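Local coordinates for protein leucine aminopeptidase 2 (Saccharomyces cerevisiae, PDB 2XPZ) that cleaves di- and tripeptides from their amino end as a zinc-dependent M1-family aminopeptidase and, in vitro, also hydrolyses epoxides weakly, at residues H32-L37 against T166-I171; K26-L31 against F52-L57; L69-L74 against L154-D159; S223-E228 against Y262-N267. All blocks are in the same frame, centred on the assembly; numbering follows the deposited sequence.

Interaction 1: residues H32-L37 against T166-I171; sequences HTDLNL and TFTASI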
loop_
_atom_site.group_PDB
_atom_site.type_symbol
_atom_site.label_atom_id
_atom_site.label_comp_id
_atom_site.label_asym_id
_atom_site.label_seq_id
_atom_site.Cartn_x
_atom_site.Cartn_y
_atom_site.Cartn_z
ATOM N N HIS A 32 12.498 -22.602 7.528
ATOM C CA HIS A 32 12.983 -21.430 8.241
ATOM C C HIS A 32 14.030 -20.736 7.421
ATOM O O HIS A 32 14.853 -21.381 6.785
ATOM C CB HIS A 32 13.578 -21.823 9.592
ATOM C CG HIS A 32 14.115 -20.664 10.374
ATOM N ND1 HIS A 32 13.298 -19.820 11.096
ATOM C CD2 HIS A 32 15.374 -20.214 10.545
ATOM C CE1 HIS A 32 14.041 -18.898 11.681
ATOM N NE2 HIS A 32 15.301 -19.109 11.367
ATOM N N THR A 33 13.991 -19.411 7.437
ATOM C CA THR A 33 14.922 -18.614 6.658
ATOM C C THR A 33 15.688 -17.702 7.605
ATOM O O THR A 33 15.144 -17.246 8.615
ATOM C CB THR A 33 14.199 -17.784 5.582
ATOM O OG1 THR A 33 13.218 -18.590 4.919
ATOM C CG2 THR A 33 15.190 -17.246 4.560
ATOM N N ASP A 34 16.956 -17.464 7.291
ATOM C CA ASP A 34 17.816 -16.623 8.119
ATOM C C ASP A 34 18.624 -15.681 7.231
ATOM O O ASP A 34 19.252 -16.112 6.268
ATOM C CB ASP A 34 18.753 -17.477 8.987
ATOM C CG ASP A 34 19.579 -16.644 9.960
ATOM O OD1 ASP A 34 19.017 -16.165 10.962
ATOM O OD2 ASP A 34 20.798 -16.467 9.737
ATOM N N LEU A 35 18.585 -14.391 7.550
ATOM C CA LEU A 35 19.308 -13.381 6.789
ATOM C C LEU A 35 20.457 -12.793 7.623
ATOM O O LEU A 35 20.228 -12.256 8.704
ATOM C CB LEU A 35 18.347 -12.273 6.342
ATOM C CG LEU A 35 17.227 -12.619 5.352
ATOM C CD1 LEU A 35 16.144 -11.550 5.397
ATOM C CD2 LEU A 35 17.757 -12.801 3.930
ATOM N N ASN A 36 21.692 -12.920 7.139
ATOM C CA ASN A 36 22.830 -12.264 7.786
ATOM C C ASN A 36 23.395 -11.213 6.863
ATOM O O ASN A 36 24.228 -11.501 6.007
ATOM C CB ASN A 36 23.919 -13.251 8.194
ATOM C CG ASN A 36 24.836 -12.685 9.250
ATOM O OD1 ASN A 36 24.386 -12.248 10.307
ATOM N ND2 ASN A 36 26.130 -12.678 8.969
ATOM N N LEU A 37 22.920 -9.987 7.054
ATOM C CA LEU A 37 23.129 -8.897 6.109
ATOM C C LEU A 37 23.953 -7.751 6.694
ATOM O O LEU A 37 23.937 -7.495 7.897
ATOM C CB LEU A 37 21.776 -8.365 5.640
ATOM C CG LEU A 37 20.770 -9.407 5.170
ATOM C CD1 LEU A 37 19.373 -8.826 5.244
ATOM C CD2 LEU A 37 21.112 -9.863 3.763
ATOM N N THR A 166 9.177 -18.711 8.713
ATOM C CA THR A 166 9.593 -17.895 9.832
ATOM C C THR A 166 10.920 -17.268 9.439
ATOM O O THR A 166 11.536 -17.668 8.459
ATOM C CB THR A 166 9.669 -18.691 11.144
ATOM O OG1 THR A 166 10.651 -19.723 11.039
ATOM C CG2 THR A 166 8.345 -19.330 11.430
ATOM N N PHE A 167 11.342 -16.258 10.173
ATOM C CA PHE A 167 12.563 -15.553 9.813
ATOM C C PHE A 167 13.343 -15.166 11.041
ATOM O O PHE A 167 12.812 -14.999 12.121
ATOM C CB PHE A 167 12.253 -14.262 9.062
ATOM C CG PHE A 167 12.302 -14.388 7.584
ATOM C CD1 PHE A 167 11.176 -14.750 6.884
ATOM C CD2 PHE A 167 13.452 -14.097 6.890
ATOM C CE1 PHE A 167 11.207 -14.838 5.525
ATOM C CE2 PHE A 167 13.482 -14.188 5.526
ATOM C CZ PHE A 167 12.360 -14.554 4.847
ATOM N N THR A 168 14.620 -14.962 10.840
ATOM C CA THR A 168 15.474 -14.525 11.906
ATOM C C THR A 168 16.487 -13.696 11.116
ATOM O O THR A 168 16.829 -14.051 10.001
ATOM C CB THR A 168 15.949 -15.782 12.762
ATOM O OG1 THR A 168 16.651 -15.376 13.938
ATOM C CG2 THR A 168 16.769 -16.754 11.975
ATOM N N ALA A 169 16.870 -12.525 11.606
ATOM C CA ALA A 169 17.699 -11.652 10.776
ATOM C C ALA A 169 18.725 -10.880 11.583
ATOM O O ALA A 169 18.381 -10.231 12.572
ATOM C CB ALA A 169 16.837 -10.679 9.989
ATOM N N SER A 170 19.978 -10.946 11.137
ATOM C CA SER A 170 21.083 -10.191 11.708
ATOM C C SER A 170 21.538 -9.196 10.674
ATOM O O SER A 170 22.084 -9.573 9.648
ATOM C CB SER A 170 22.250 -11.116 12.036
ATOM O OG SER A 170 21.957 -11.893 13.179
ATOM N N ILE A 171 21.311 -7.925 10.946
ATOM C CA ILE A 171 21.655 -6.881 10.002
ATOM C C ILE A 171 22.623 -5.918 10.662
ATOM O O ILE A 171 22.360 -5.419 11.758
ATOM C CB ILE A 171 20.396 -6.116 9.525
ATOM C CG1 ILE A 171 19.399 -7.088 8.915
ATOM C CG2 ILE A 171 20.767 -5.032 8.530
ATOM C CD1 ILE A 171 17.993 -6.622 9.010
HETATM O O HOH W 1 20.513 -14.251 12.759
#
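Leu35 pairs with Ala169 at the centre of two strands that run the same way, their axes 4.7 Å apart and only 2° from parallel. Leu35 reaches the other strand through both its N and its O: N donates to Thr168 O, and O receives Ser170 N at 2.8 Å. Leu37 N continues the ladder to Ser170 O, and Thr33 N reaches Thr166 O, whereas the return bond from Thr168 N to Thr33 O is bent and weak. This is the one parallel pairing in the large mixed sheet of the M1 N-terminal domain; strand 45-56 bonds to the far edge of 32-37 and strand 193-199 to that of 166-171.

Two polar links lie outside the ladder. His32 ND1 and Thr166 OG1 share a nearly straight hydrogen bond of 2.6 Å, the hydroxyl lying in the imidazole plane at its edge. With CG anti to the backbone N (chi1 179°), the ring is carried across toward that hydroxyl. A water donates to Asp34 OD1 and also bonds Ser170 OG, short polar side chains suited to a partly solvated face.

The apolar contacts occupy the face bearing Thr33, Leu35 and Leu37. Thr33 CB sits over one face of the Phe167 ring, 3.9 Å from its centroid, a CH-pi contact, while its hydroxyl bonds to Ser165. Leu35 CD1 approaches Phe167 CE2 at 3.7 Å, and Leu37 CD1 lies alongside Ile171 CG1. The small Ala169 stands beside Leu35, their CB atoms 4.3 Å apart, and Phe155 packs on that leucine.

Interaction 2: residues K26-L31 against F52-L57; sequences KDFAVL and FQLKKL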
loop_
_atom_site.group_PDB
_atom_site.type_symbol
_atom_site.label_atom_id
_atom_site.label_comp_id
_atom_site.label_asym_id
_atom_site.label_seq_id
_atom_site.Cartn_x
_atom_site.Cartn_y
_atom_site.Cartn_z
ATOM N N LYS A 26 7.227 -25.769 -5.326
ATOM C CA LYS A 26 6.304 -26.875 -5.130
ATOM C C LYS A 26 7.044 -28.140 -4.736
ATOM O O LYS A 26 6.430 -29.086 -4.246
ATOM C CB LYS A 26 5.471 -27.125 -6.387
ATOM C CG LYS A 26 4.299 -26.162 -6.571
ATOM C CD LYS A 26 3.279 -26.266 -5.431
ATOM C CE LYS A 26 2.080 -25.357 -5.673
ATOM N NZ LYS A 26 1.024 -25.507 -4.634
ATOM N N ASP A 27 8.361 -28.141 -4.951
ATOM C CA ASP A 27 9.226 -29.287 -4.637
ATOM C C ASP A 27 9.881 -29.196 -3.256
ATOM O O ASP A 27 10.335 -30.198 -2.718
ATOM C CB ASP A 27 10.332 -29.448 -5.686
ATOM C CG ASP A 27 9.800 -29.849 -7.047
ATOM O OD1 ASP A 27 8.587 -30.113 -7.163
ATOM O OD2 ASP A 27 10.601 -29.902 -8.005
ATOM N N PHE A 28 9.945 -27.997 -2.689
ATOM C CA PHE A 28 10.566 -27.822 -1.380
ATOM C C PHE A 28 9.621 -27.239 -0.330
ATOM O O PHE A 28 8.630 -26.575 -0.651
ATOM C CB PHE A 28 11.829 -26.955 -1.481
ATOM C CG PHE A 28 12.933 -27.571 -2.289
ATOM C CD1 PHE A 28 13.913 -28.326 -1.680
ATOM C CD2 PHE A 28 12.992 -27.386 -3.657
ATOM C CE1 PHE A 28 14.928 -28.896 -2.424
ATOM C CE2 PHE A 28 14.001 -27.944 -4.405
ATOM C CZ PHE A 28 14.971 -28.703 -3.791
ATOM N N ALA A 29 9.937 -27.517 0.930
ATOM C CA ALA A 29 9.292 -26.871 2.057
ATOM C C ALA A 29 10.350 -26.009 2.694
ATOM O O ALA A 29 11.464 -26.456 2.940
ATOM C CB ALA A 29 8.784 -27.888 3.046
ATOM N N VAL A 30 10.011 -24.756 2.929
ATOM C CA VAL A 30 10.947 -23.865 3.550
ATOM C C VAL A 30 10.583 -23.856 5.002
ATOM O O VAL A 30 9.523 -23.366 5.365
ATOM C CB VAL A 30 10.832 -22.450 2.990
ATOM C CG1 VAL A 30 11.795 -21.550 3.700
ATOM C CG2 VAL A 30 11.122 -22.448 1.509
ATOM N N LEU A 31 11.447 -24.415 5.837
ATOM C CA LEU A 31 11.107 -24.552 7.242
ATOM C C LEU A 31 11.517 -23.332 8.031
ATOM O O LEU A 31 10.944 -23.040 9.076
ATOM C CB LEU A 31 11.713 -25.819 7.842
ATOM C CG LEU A 31 11.083 -27.103 7.310
ATOM C CD1 LEU A 31 11.860 -28.291 7.793
ATOM C CD2 LEU A 31 9.646 -27.198 7.747
ATOM N N PHE A 52 18.532 -21.237 4.485
ATOM C CA PHE A 52 17.192 -21.824 4.521
ATOM C C PHE A 52 17.270 -23.171 5.212
ATOM O O PHE A 52 18.276 -23.859 5.109
ATOM C CB PHE A 52 16.641 -22.055 3.104
ATOM C CG PHE A 52 16.461 -20.806 2.291
ATOM C CD1 PHE A 52 15.318 -20.049 2.409
ATOM C CD2 PHE A 52 17.419 -20.412 1.375
ATOM C CE1 PHE A 52 15.138 -18.909 1.657
ATOM C CE2 PHE A 52 17.245 -19.273 0.619
ATOM C CZ PHE A 52 16.098 -18.522 0.761
ATOM N N GLN A 53 16.214 -23.554 5.915
ATOM C CA GLN A 53 16.089 -24.928 6.359
ATOM C C GLN A 53 15.019 -25.555 5.492
ATOM O O GLN A 53 13.835 -25.300 5.679
ATOM C CB GLN A 53 15.737 -25.004 7.848
ATOM C CG GLN A 53 16.608 -24.116 8.757
ATOM C CD GLN A 53 18.050 -24.593 8.884
ATOM O OE1 GLN A 53 18.374 -25.710 8.517
ATOM N NE2 GLN A 53 18.913 -23.743 9.408
ATOM N N LEU A 54 15.439 -26.353 4.515
ATOM C CA LEU A 54 14.513 -26.896 3.525
ATOM C C LEU A 54 14.237 -28.367 3.731
ATOM O O LEU A 54 15.083 -29.105 4.227
ATOM C CB LEU A 54 15.077 -26.710 2.121
ATOM C CG LEU A 54 15.508 -25.287 1.789
ATOM C CD1 LEU A 54 15.941 -25.205 0.343
ATOM C CD2 LEU A 54 14.375 -24.320 2.078
ATOM N N LYS A 55 13.052 -28.798 3.328
ATOM C CA LYS A 55 12.735 -30.214 3.320
ATOM C C LYS A 55 12.271 -30.632 1.923
ATOM O O LYS A 55 11.370 -30.022 1.366
ATOM C CB LYS A 55 11.689 -30.538 4.391
ATOM C CG LYS A 55 11.235 -31.997 4.416
ATOM C CD LYS A 55 10.481 -32.344 5.705
ATOM C CE LYS A 55 9.688 -31.151 6.239
ATOM N NZ LYS A 55 8.637 -31.535 7.235
ATOM N N LYS A 56 12.905 -31.656 1.350
ATOM C CA LYS A 56 12.526 -32.160 0.026
ATOM C C LYS A 56 11.153 -32.792 0.055
ATOM O O LYS A 56 10.877 -33.664 0.885
ATOM C CB LYS A 56 13.518 -33.203 -0.488
ATOM C CG LYS A 56 14.869 -32.665 -0.877
ATOM C CD LYS A 56 15.753 -33.789 -1.360
ATOM C CE LYS A 56 17.179 -33.322 -1.481
ATOM N NZ LYS A 56 17.988 -34.347 -2.191
ATOM N N LEU A 57 10.299 -32.357 -0.867
ATOM C CA LEU A 57 8.949 -32.894 -0.998
ATOM C C LEU A 57 8.868 -33.871 -2.178
ATOM O O LEU A 57 9.396 -33.611 -3.261
ATOM C CB LEU A 57 7.928 -31.758 -1.165
ATOM C CG LEU A 57 7.852 -30.672 -0.083
ATOM C CD1 LEU A 57 6.901 -29.553 -0.490
ATOM C CD2 LEU A 57 7.450 -31.254 1.264
#
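Ala29 and Lys55 form the hydrogen-bonded pair at the middle of two antiparallel strands whose short axes approach to 4.6 Å at 147°, a marked twist. Each N of the pair donates to the other's O at 2.9 Å. The ladder extends both ways, from Leu57 N to Asp27 O and from Leu31 N to Gln53 O, the latter just 2.6 Å long.

On the face shared by Phe28, Val30 and Leu54, Val30 CG2 lies beside Leu54 CD2 at 3.8 Å, both side chains pointing the same way. Having CG1 anti to the backbone N (chi1 178°) turns that methyl to Phe52 CD1, 4.0 Å away. Phe28 runs alongside Lys56, whose CG comes near ring atom CE1, so the lysine lends its methylenes to packing while its NZ makes weak bonds to Asn105 O and Cys108 O. On the other face Ala29 CB is small enough to admit Leu57 CD2, and Leu31 CD1 rests on Lys55 CE at 3.9 Å, crossing that aliphatic chain.

Phe158 and Val163 pack on Val30 from loops, and strand 111-120 takes the outer edge of 52-57. The arrangement is that of a beta hairpin, strands 28-40 and 45-56, paired near its open end within the N-terminal sheet of the M1 peptidase.

Interaction 3: residues L69-L74 against L154-D159; sequences LDTSYL and LFPCFD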
loop_
_atom_site.group_PDB
_atom_site.type_symbol
_atom_site.label_atom_id
_atom_site.label_comp_id
_atom_site.label_asym_id
_atom_site.label_seq_id
_atom_site.Cartn_x
_atom_site.Cartn_y
_atom_site.Cartn_z
ATOM N N LEU A 69 15.966 -21.435 -7.428
ATOM C CA LEU A 69 15.663 -20.235 -6.659
ATOM C C LEU A 69 15.544 -19.001 -7.566
ATOM O O LEU A 69 16.102 -18.972 -8.664
ATOM C CB LEU A 69 16.734 -19.996 -5.595
ATOM C CG LEU A 69 16.794 -20.887 -4.363
ATOM C CD1 LEU A 69 17.777 -20.292 -3.381
ATOM C CD2 LEU A 69 15.443 -21.002 -3.721
ATOM N N ASP A 70 14.810 -17.991 -7.098
ATOM C CA ASP A 70 14.666 -16.723 -7.808
ATOM C C ASP A 70 15.782 -15.782 -7.421
ATOM O O ASP A 70 16.134 -15.689 -6.255
ATOM C CB ASP A 70 13.352 -16.041 -7.437
ATOM C CG ASP A 70 12.141 -16.768 -7.963
ATOM O OD1 ASP A 70 12.005 -16.889 -9.197
ATOM O OD2 ASP A 70 11.312 -17.198 -7.138
ATOM N N THR A 71 16.334 -15.094 -8.413
ATOM C CA THR A 71 17.200 -13.939 -8.199
ATOM C C THR A 71 16.947 -12.910 -9.312
ATOM O O THR A 71 16.393 -13.241 -10.361
ATOM C CB THR A 71 18.717 -14.295 -8.161
ATOM O OG1 THR A 71 19.260 -14.275 -9.488
ATOM C CG2 THR A 71 18.960 -15.659 -7.521
ATOM N N SER A 72 17.331 -11.660 -9.072
ATOM C CA SER A 72 17.262 -10.618 -10.095
ATOM C C SER A 72 18.465 -9.716 -9.872
ATOM O O SER A 72 18.651 -9.192 -8.778
ATOM C CB SER A 72 15.950 -9.820 -9.997
ATOM O OG SER A 72 15.731 -8.983 -11.129
ATOM N N TYR A 73 19.295 -9.549 -10.893
ATOM C CA TYR A 73 20.496 -8.752 -10.739
ATOM C C TYR A 73 21.038 -8.921 -9.328
ATOM O O TYR A 73 21.088 -7.955 -8.573
ATOM C CB TYR A 73 20.180 -7.279 -10.930
ATOM C CG TYR A 73 19.492 -6.896 -12.216
ATOM C CD1 TYR A 73 20.180 -6.897 -13.419
ATOM C CD2 TYR A 73 18.170 -6.472 -12.219
ATOM C CE1 TYR A 73 19.564 -6.525 -14.598
ATOM C CE2 TYR A 73 17.543 -6.094 -13.393
ATOM C CZ TYR A 73 18.249 -6.125 -14.581
ATOM O OH TYR A 73 17.644 -5.750 -15.758
ATOM N N LEU A 74 21.413 -10.144 -8.957
ATOM C CA LEU A 74 21.964 -10.418 -7.631
ATOM C C LEU A 74 23.273 -11.190 -7.780
ATOM O O LEU A 74 23.357 -12.116 -8.583
ATOM C CB LEU A 74 20.947 -11.220 -6.818
ATOM C CG LEU A 74 21.163 -11.589 -5.352
ATOM C CD1 LEU A 74 21.105 -10.380 -4.447
ATOM C CD2 LEU A 74 20.094 -12.591 -4.956
ATOM N N LEU A 154 16.759 -8.673 -3.346
ATOM C CA LEU A 154 17.426 -8.473 -2.067
ATOM C C LEU A 154 18.206 -9.725 -1.634
ATOM O O LEU A 154 19.336 -9.621 -1.159
ATOM C CB LEU A 154 16.424 -8.055 -0.993
ATOM C CG LEU A 154 17.080 -7.744 0.347
ATOM C CD1 LEU A 154 18.087 -6.626 0.176
ATOM C CD2 LEU A 154 16.036 -7.381 1.379
ATOM N N PHE A 155 17.600 -10.899 -1.813
ATOM C CA PHE A 155 18.237 -12.177 -1.488
ATOM C C PHE A 155 17.657 -13.352 -2.306
ATOM O O PHE A 155 16.516 -13.285 -2.743
ATOM C CB PHE A 155 18.122 -12.450 0.009
ATOM C CG PHE A 155 16.715 -12.652 0.486
ATOM C CD1 PHE A 155 16.216 -13.928 0.681
ATOM C CD2 PHE A 155 15.904 -11.569 0.763
ATOM C CE1 PHE A 155 14.934 -14.121 1.130
ATOM C CE2 PHE A 155 14.618 -11.758 1.206
ATOM C CZ PHE A 155 14.132 -13.036 1.388
ATOM N N PRO A 156 18.444 -14.427 -2.534
ATOM C CA PRO A 156 17.904 -15.553 -3.303
ATOM C C PRO A 156 16.887 -16.328 -2.498
ATOM O O PRO A 156 17.123 -16.621 -1.336
ATOM C CB PRO A 156 19.134 -16.423 -3.562
ATOM C CG PRO A 156 20.295 -15.541 -3.326
ATOM C CD PRO A 156 19.870 -14.624 -2.238
ATOM N N CYS A 157 15.764 -16.663 -3.117
ATOM C CA CYS A 157 14.672 -17.296 -2.392
ATOM C C CYS A 157 13.586 -17.836 -3.325
ATOM O O CYS A 157 13.673 -17.704 -4.542
ATOM C CB CYS A 157 14.061 -16.290 -1.411
ATOM S SG CYS A 157 13.440 -14.756 -2.177
ATOM N N PHE A 158 12.576 -18.467 -2.738
ATOM C CA PHE A 158 11.347 -18.785 -3.450
ATOM C C PHE A 158 10.461 -17.546 -3.372
ATOM O O PHE A 158 9.750 -17.325 -2.390
ATOM C CB PHE A 158 10.664 -19.987 -2.801
ATOM C CG PHE A 158 11.579 -21.166 -2.618
ATOM C CD1 PHE A 158 11.847 -22.015 -3.674
ATOM C CD2 PHE A 158 12.186 -21.413 -1.400
ATOM C CE1 PHE A 158 12.692 -23.097 -3.519
ATOM C CE2 PHE A 158 13.035 -22.501 -1.242
ATOM C CZ PHE A 158 13.285 -23.338 -2.304
ATOM N N ASP A 159 10.541 -16.715 -4.400
ATOM C CA ASP A 159 9.909 -15.409 -4.370
ATOM C C ASP A 159 8.456 -15.501 -4.811
ATOM O O ASP A 159 8.093 -15.054 -5.896
ATOM C CB ASP A 159 10.685 -14.438 -5.256
ATOM C CG ASP A 159 10.248 -13.020 -5.067
ATOM O OD1 ASP A 159 9.382 -12.784 -4.203
ATOM O OD2 ASP A 159 10.771 -12.146 -5.782
#
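Asp70 joins the strand end to the loop through backbone and carboxylate together. Its N donates to Cys157 O at 2.8 Å, and Cys157 N returns a weaker bond to Asp70 O, giving a single antiparallel bridge. Asp159 N then binds Asp70 OD2 at 2.9 Å through that oxygen's anti lone pair. Thr21 OG1 also bonds OD2, and Leu22 N bonds OD1, so the buried carboxylate is held by several donors. With an alanine at Asp70, the amide of Asp159 would probably lose its acceptor and Thr21 and Leu22 their carboxylate partner. The OD2 atoms of Asp70 and Asp159 stay 5.3 Å apart, and the salt bridge of Asp159 to Arg152 is likely to ease any repulsion.

Leu69 CD2 lies over the centre of the Phe158 ring, 3.5 Å from its centroid, a CH-pi contact that a branched leucine can deliver end-on. Its other methyl, CD1, meets Pro156 CB at 4.1 Å. With its CG anti to the backbone N (chi1 -176°), Leu74 extends CD2 to Pro156 CG at a tight 3.4 Å, the puckered, rigid proline ring offering its CG and CD.

Pro156 also packs on Leu101, Ile116 and Phe118, while Val50, Phe52 and Leu54 meet Pro156, Cys157 and Phe158 in turn. The loop thus packs against strands 45-56, 99-103 and 111-120 of the large sheet.

Interaction 4: residues S223-E228 against Y262-N267; sequences STVYTE and YDILVN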
loop_
_atom_site.group_PDB
_atom_site.type_symbol
_atom_site.label_atom_id
_atom_site.label_comp_id
_atom_site.label_asym_id
_atom_site.label_seq_id
_atom_site.Cartn_x
_atom_site.Cartn_y
_atom_site.Cartn_z
ATOM N N SER A 223 2.889 -0.992 20.868
ATOM C CA SER A 223 3.275 -0.208 19.699
ATOM C C SER A 223 4.312 0.876 20.003
ATOM O O SER A 223 4.271 1.541 21.039
ATOM C CB SER A 223 2.049 0.427 19.040
ATOM O OG SER A 223 1.034 -0.529 18.788
ATOM N N THR A 224 5.227 1.042 19.057
ATOM C CA THR A 224 6.370 1.927 19.150
ATOM C C THR A 224 6.455 2.572 17.789
ATOM O O THR A 224 6.160 1.921 16.795
ATOM C CB THR A 224 7.652 1.114 19.283
ATOM O OG1 THR A 224 7.625 0.375 20.501
ATOM C CG2 THR A 224 8.861 1.997 19.283
ATOM N N VAL A 225 6.869 3.832 17.715
ATOM C CA VAL A 225 7.033 4.472 16.411
ATOM C C VAL A 225 8.520 4.777 16.160
ATOM O O VAL A 225 9.234 5.191 17.070
ATOM C CB VAL A 225 6.069 5.711 16.218
ATOM C CG1 VAL A 225 6.368 6.816 17.218
ATOM C CG2 VAL A 225 6.134 6.259 14.801
ATOM N N TYR A 226 8.976 4.511 14.934
ATOM C CA TYR A 226 10.343 4.782 14.496
ATOM C C TYR A 226 10.328 5.885 13.451
ATOM O O TYR A 226 9.509 5.857 12.531
ATOM C CB TYR A 226 10.979 3.517 13.907
ATOM C CG TYR A 226 11.042 2.383 14.898
ATOM C CD1 TYR A 226 12.159 2.203 15.720
ATOM C CD2 TYR A 226 9.989 1.498 15.032
ATOM C CE1 TYR A 226 12.225 1.165 16.646
ATOM C CE2 TYR A 226 10.043 0.465 15.959
ATOM C CZ TYR A 226 11.164 0.301 16.758
ATOM O OH TYR A 226 11.210 -0.737 17.669
ATOM N N THR A 227 11.220 6.859 13.596
ATOM C CA THR A 227 11.305 7.942 12.635
ATOM C C THR A 227 12.531 8.801 12.924
ATOM O O THR A 227 13.203 8.581 13.918
ATOM C CB THR A 227 10.032 8.781 12.696
ATOM O OG1 THR A 227 10.045 9.760 11.651
ATOM C CG2 THR A 227 9.906 9.455 14.051
ATOM N N GLU A 228 12.846 9.760 12.055
ATOM C CA GLU A 228 13.910 10.727 12.342
ATOM C C GLU A 228 13.626 11.464 13.643
ATOM O O GLU A 228 12.476 11.812 13.922
ATOM C CB GLU A 228 14.038 11.746 11.222
ATOM C CG GLU A 228 14.587 11.191 9.944
ATOM C CD GLU A 228 13.643 11.407 8.783
ATOM O OE1 GLU A 228 12.469 10.962 8.866
ATOM O OE2 GLU A 228 14.083 12.025 7.791
ATOM N N TYR A 262 2.479 -4.056 17.251
ATOM C CA TYR A 262 2.195 -3.328 16.006
ATOM C C TYR A 262 2.960 -1.992 15.960
ATOM O O TYR A 262 2.536 -0.995 16.547
ATOM C CB TYR A 262 0.686 -3.087 15.774
ATOM C CG TYR A 262 0.424 -2.359 14.468
ATOM C CD1 TYR A 262 0.459 -3.039 13.258
ATOM C CD2 TYR A 262 0.192 -0.989 14.443
ATOM C CE1 TYR A 262 0.262 -2.382 12.069
ATOM C CE2 TYR A 262 -0.012 -0.323 13.256
ATOM C CZ TYR A 262 0.026 -1.024 12.072
ATOM O OH TYR A 262 -0.178 -0.366 10.884
ATOM N N ASP A 263 4.090 -1.984 15.256
ATOM C CA ASP A 263 4.966 -0.821 15.194
ATOM C C ASP A 263 4.799 -0.100 13.852
ATOM O O ASP A 263 4.388 -0.711 12.866
ATOM C CB ASP A 263 6.446 -1.238 15.344
ATOM C CG ASP A 263 6.804 -1.741 16.741
ATOM O OD1 ASP A 263 6.065 -1.455 17.701
ATOM O OD2 ASP A 263 7.852 -2.424 16.870
ATOM N N ILE A 264 5.170 1.182 13.812
ATOM C CA ILE A 264 5.061 2.010 12.609
ATOM C C ILE A 264 6.374 2.750 12.351
ATOM O O ILE A 264 6.857 3.468 13.221
ATOM C CB ILE A 264 3.913 3.058 12.755
ATOM C CG1 ILE A 264 2.548 2.373 12.751
ATOM C CG2 ILE A 264 3.986 4.137 11.674
ATOM C CD1 ILE A 264 1.430 3.305 13.119
ATOM N N LEU A 265 6.957 2.563 11.165
ATOM C CA LEU A 265 8.123 3.338 10.742
ATOM C C LEU A 265 7.656 4.485 9.882
ATOM O O LEU A 265 7.088 4.271 8.821
ATOM C CB LEU A 265 9.103 2.489 9.930
ATOM C CG LEU A 265 10.220 3.306 9.284
ATOM C CD1 LEU A 265 11.269 3.665 10.309
ATOM C CD2 LEU A 265 10.863 2.584 8.130
ATOM N N VAL A 266 7.881 5.709 10.339
ATOM C CA VAL A 266 7.541 6.860 9.526
ATOM C C VAL A 266 8.784 7.227 8.728
ATOM O O VAL A 266 9.766 7.714 9.274
ATOM C CB VAL A 266 7.028 8.024 10.385
ATOM C CG1 VAL A 266 6.457 9.116 9.510
ATOM C CG2 VAL A 266 5.959 7.534 11.348
ATOM N N ASN A 267 8.744 6.948 7.430
ATOM C CA ASN A 267 9.926 7.069 6.586
ATOM C C ASN A 267 10.436 8.475 6.370
ATOM O O ASN A 267 9.877 9.437 6.876
ATOM C CB ASN A 267 9.680 6.412 5.238
ATOM C CG ASN A 267 9.753 4.930 5.319
ATOM O OD1 ASN A 267 10.835 4.342 5.297
ATOM N ND2 ASN A 267 8.605 4.305 5.457
HETATM O O HOH W 2 6.647 -2.197 20.491
HETATM O O HOH W 3 9.475 -1.894 19.023
HETATM O O HOH W 4 12.789 7.934 8.719
#
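Strands 223-227 and 264-266 pair in parallel, Val225 with Ile264 and Tyr226 with Leu265, in the small mixed sheet of the M1 catalytic domain; this is a beta-alpha-beta crossover, the chain passing between these strands through helices 232-240 and 243-253. Ile264 N donates to Thr224 O, Tyr226 N to Ile264 O at 2.9 Å, and Val266 N to Tyr226 O at 2.7 Å. Hydroxyls extend the ladder at both ends: Ser223 OG donates to Tyr262 O, and Thr227 OG1 to Val266 O.

Asp263 organises the polar edge. Its OD1 takes a weak bond from Thr224 N and a water that also binds Thr224 OG1; OD2 receives a second water, 2.7 Å away, shared with Tyr226 OH. The carboxylate meets the tyrosine ring at its edge, the planes 67° apart. Replacing Asp263 by a leucine would probably leave the two waters and Thr224 N without their acceptor. Among the apolar contacts, Val225 CG2, anti to the backbone N, meets Val266 CG2 at 3.7 Å, and Leu265 CD1 touches Tyr226 CB.

Phe239 of helix 232-240 packs on Val225, Ile264 and Val266, and helix 243-253 on Ser223 and Tyr262. Tyr262 also touches the proton acceptor Glu302 on helix 299-304, with its hydroxyl bonded to Thr282 on strand 282-284.

Overall arrangement
From the N terminus, interaction 2 closes first, folding strands 28-40 and 45-56 into a hairpin over a short loop. Interaction 1 uses the same first strand but pairs it with 166-171, so the two cross along the chain; they meet where His32 O lies against Gln53 N. Interaction 3 opens after interaction 2 has closed and lies wholly within the long span that interaction 1 encloses. Its loop touches both others, Phe155 reaching Leu35 and Phe158 reaching Val30, so the three form one block of the N-terminal domain. Interaction 4 follows in series, about 12 Å from interaction 1 at their nearest atoms, and ties together the small sheet beside the zinc-bearing helix.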